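Local coordinates for (R)-specific enoyl-CoA hydratase (Pseudomonas aeruginosa, PDB 5CPG), which probably catalyses the (R)-specific hydration of trans-2-enoyl-CoA to (3R)-hydroxyacyl-CoA, as a MaoC-family hydratase of the hotdog fold, at residues 65-70 against 80-85. Sequence-based numbering, arbitrary orientation.
Sequences ALISAA and TIYLGQ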
loop_
_atom_site.group_PDB
_atom_site.type_symbol
_atom_site.label_atom_id
_atom_site.label_comp_id
_atom_site.label_asym_id
_atom_site.label_seq_id
_atom_site.Cartn_x
_atom_site.Cartn_y
_atom_site.Cartn_z
ATOM N N ALA A 65 3.114 0.263 -1.672
ATOM C CA ALA A 65 3.882 1.066 -0.761
ATOM C C ALA A 65 5.186 1.598 -1.378
ATOM O O ALA A 65 5.511 2.782 -1.240
ATOM C CB ALA A 65 4.180 0.257 0.523
ATOM N N LEU A 66 5.933 0.726 -2.031
ATOM C CA LEU A 66 7.212 1.126 -2.642
ATOM C C LEU A 66 6.993 2.139 -3.760
ATOM O O LEU A 66 7.706 3.116 -3.842
ATOM C CB LEU A 66 7.941 -0.122 -3.180
ATOM C CG LEU A 66 8.330 -1.088 -2.055
ATOM C CD1 LEU A 66 8.919 -2.345 -2.670
ATOM C CD2 LEU A 66 9.354 -0.406 -1.121
ATOM N N ILE A 67 5.977 1.906 -4.605
ATOM C CA ILE A 67 5.623 2.854 -5.654
ATOM C C ILE A 67 5.339 4.231 -5.055
ATOM O O ILE A 67 5.822 5.241 -5.567
ATOM C CB ILE A 67 4.406 2.366 -6.456
ATOM C CG1 ILE A 67 4.852 1.237 -7.392
ATOM C CG2 ILE A 67 3.778 3.502 -7.259
ATOM C CD1 ILE A 67 3.668 0.415 -8.013
ATOM N N SER A 68 4.553 4.267 -3.977
ATOM C CA SER A 68 4.167 5.577 -3.424
ATOM C C SER A 68 5.380 6.302 -2.898
ATOM O O SER A 68 5.463 7.531 -3.017
ATOM C CB SER A 68 3.113 5.434 -2.319
ATOM O OG SER A 68 3.647 4.804 -1.176
ATOM N N ALA A 69 6.331 5.566 -2.323
ATOM C CA ALA A 69 7.541 6.221 -1.781
ATOM C C ALA A 69 8.436 6.719 -2.943
ATOM O O ALA A 69 9.078 7.776 -2.826
ATOM C CB ALA A 69 8.308 5.266 -0.856
ATOM N N ALA A 70 8.479 5.969 -4.048
ATOM C CA ALA A 70 9.266 6.408 -5.213
ATOM C C ALA A 70 8.730 7.724 -5.716
ATOM O O ALA A 70 9.471 8.633 -6.042
ATOM C CB ALA A 70 9.219 5.376 -6.326
ATOM N N THR A 80 4.554 16.599 -4.038
ATOM C CA THR A 80 3.577 15.889 -4.853
ATOM C C THR A 80 2.316 15.511 -4.085
ATOM O O THR A 80 2.398 15.114 -2.924
ATOM C CB THR A 80 4.210 14.623 -5.405
ATOM O OG1 THR A 80 5.393 14.985 -6.123
ATOM C CG2 THR A 80 3.273 13.863 -6.328
ATOM N N ILE A 81 1.164 15.646 -4.738
ATOM C CA ILE A 81 -0.114 15.227 -4.191
ATOM C C ILE A 81 -0.578 13.971 -4.930
ATOM O O ILE A 81 -0.563 13.917 -6.153
ATOM C CB ILE A 81 -1.171 16.319 -4.296
ATOM C CG1 ILE A 81 -0.702 17.522 -3.468
ATOM C CG2 ILE A 81 -2.502 15.831 -3.766
ATOM C CD1 ILE A 81 -1.707 18.650 -3.453
ATOM N N TYR A 82 -0.918 12.933 -4.173
ATOM C CA TYR A 82 -1.362 11.655 -4.738
ATOM C C TYR A 82 -2.816 11.698 -4.991
ATOM O O TYR A 82 -3.599 11.915 -4.062
ATOM C CB TYR A 82 -0.941 10.551 -3.751
ATOM C CG TYR A 82 -0.578 9.165 -4.282
ATOM C CD1 TYR A 82 -0.495 8.868 -5.624
ATOM C CD2 TYR A 82 -0.207 8.181 -3.384
ATOM C CE1 TYR A 82 -0.124 7.560 -6.062
ATOM C CE2 TYR A 82 0.169 6.887 -3.806
ATOM C CZ TYR A 82 0.220 6.594 -5.118
ATOM O OH TYR A 82 0.603 5.314 -5.437
ATOM N N LEU A 83 -3.211 11.548 -6.257
ATOM C CA LEU A 83 -4.632 11.588 -6.574
ATOM C C LEU A 83 -5.201 10.201 -6.797
ATOM O O LEU A 83 -6.340 9.961 -6.445
ATOM C CB LEU A 83 -4.899 12.436 -7.799
ATOM C CG LEU A 83 -4.433 13.874 -7.627
ATOM C CD1 LEU A 83 -4.641 14.572 -8.938
ATOM C CD2 LEU A 83 -5.281 14.547 -6.560
ATOM N N GLY A 84 -4.444 9.299 -7.437
ATOM C CA GLY A 84 -4.969 7.969 -7.695
ATOM C C GLY A 84 -3.861 6.996 -8.066
ATOM O O GLY A 84 -2.762 7.422 -8.509
ATOM N N GLN A 85 -4.163 5.707 -7.932
ATOM C CA GLN A 85 -3.195 4.687 -8.309
ATOM C C GLN A 85 -3.918 3.457 -8.768
ATOM O O GLN A 85 -4.844 2.957 -8.086
ATOM C CB GLN A 85 -2.288 4.363 -7.102
ATOM C CG GLN A 85 -1.348 3.189 -7.305
ATOM C CD GLN A 85 -0.177 3.566 -8.215
ATOM O OE1 GLN A 85 0.541 4.508 -7.929
ATOM N NE2 GLN A 85 0.015 2.812 -9.304
#
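Ser68 and Tyr82 meet through carbon: CB of the serine lies 3.6 Å from CE2 of the tyrosine, approaching the ring obliquely. The serine hydroxyl is turned back to its own helix. With OG between the backbone N and the carbonyl carbon (chi1 68°), it donates to Ala65 O at 2.8 Å, joining the helical bond from Ala69 N on the same face of that carbonyl. The methylene is thus what Ser68 offers to the ring.

The tyrosine hydroxyl is also bonded on its own side of the contact. Tyr82 OH donates to Gln85 OE1 over 2.6 Å, with OE1 in the ring plane and the hydroxyl tilted 18° from the amide plane. Gln85 reaches back because its chain bends at chi2 (75°), while NE2 is held by Thr118 OG1, so both ends of the amide are bonded and its rotation is fixed. Ile67 completes the contact with its CG2 methyl, which lies 3.5 Å from Gln85 OE1 and 4.1 Å from Tyr82 OH and so borders the hydroxyl-amide pair.

Here helix 62-73, the central helix of the hotdog fold, packs against strand 81-89, outermost in this chain's sheet, the segment axes 10.9 Å apart. A classic beta bulge places Leu83 and Gly84 opposite Glu134, and the sheet continues through Gly84 and Gln85 into the second subunit, whose Phe89 and Met61 also meet Tyr82. At the contact Ser68 OG is bonded within its helix, Tyr82 OH within its strand and Gln85 NE2 to strand 113-121 of the same sheet, so helix and strand touch by van der Waals packing, while the hydroxyls and the amide have partners on their own side.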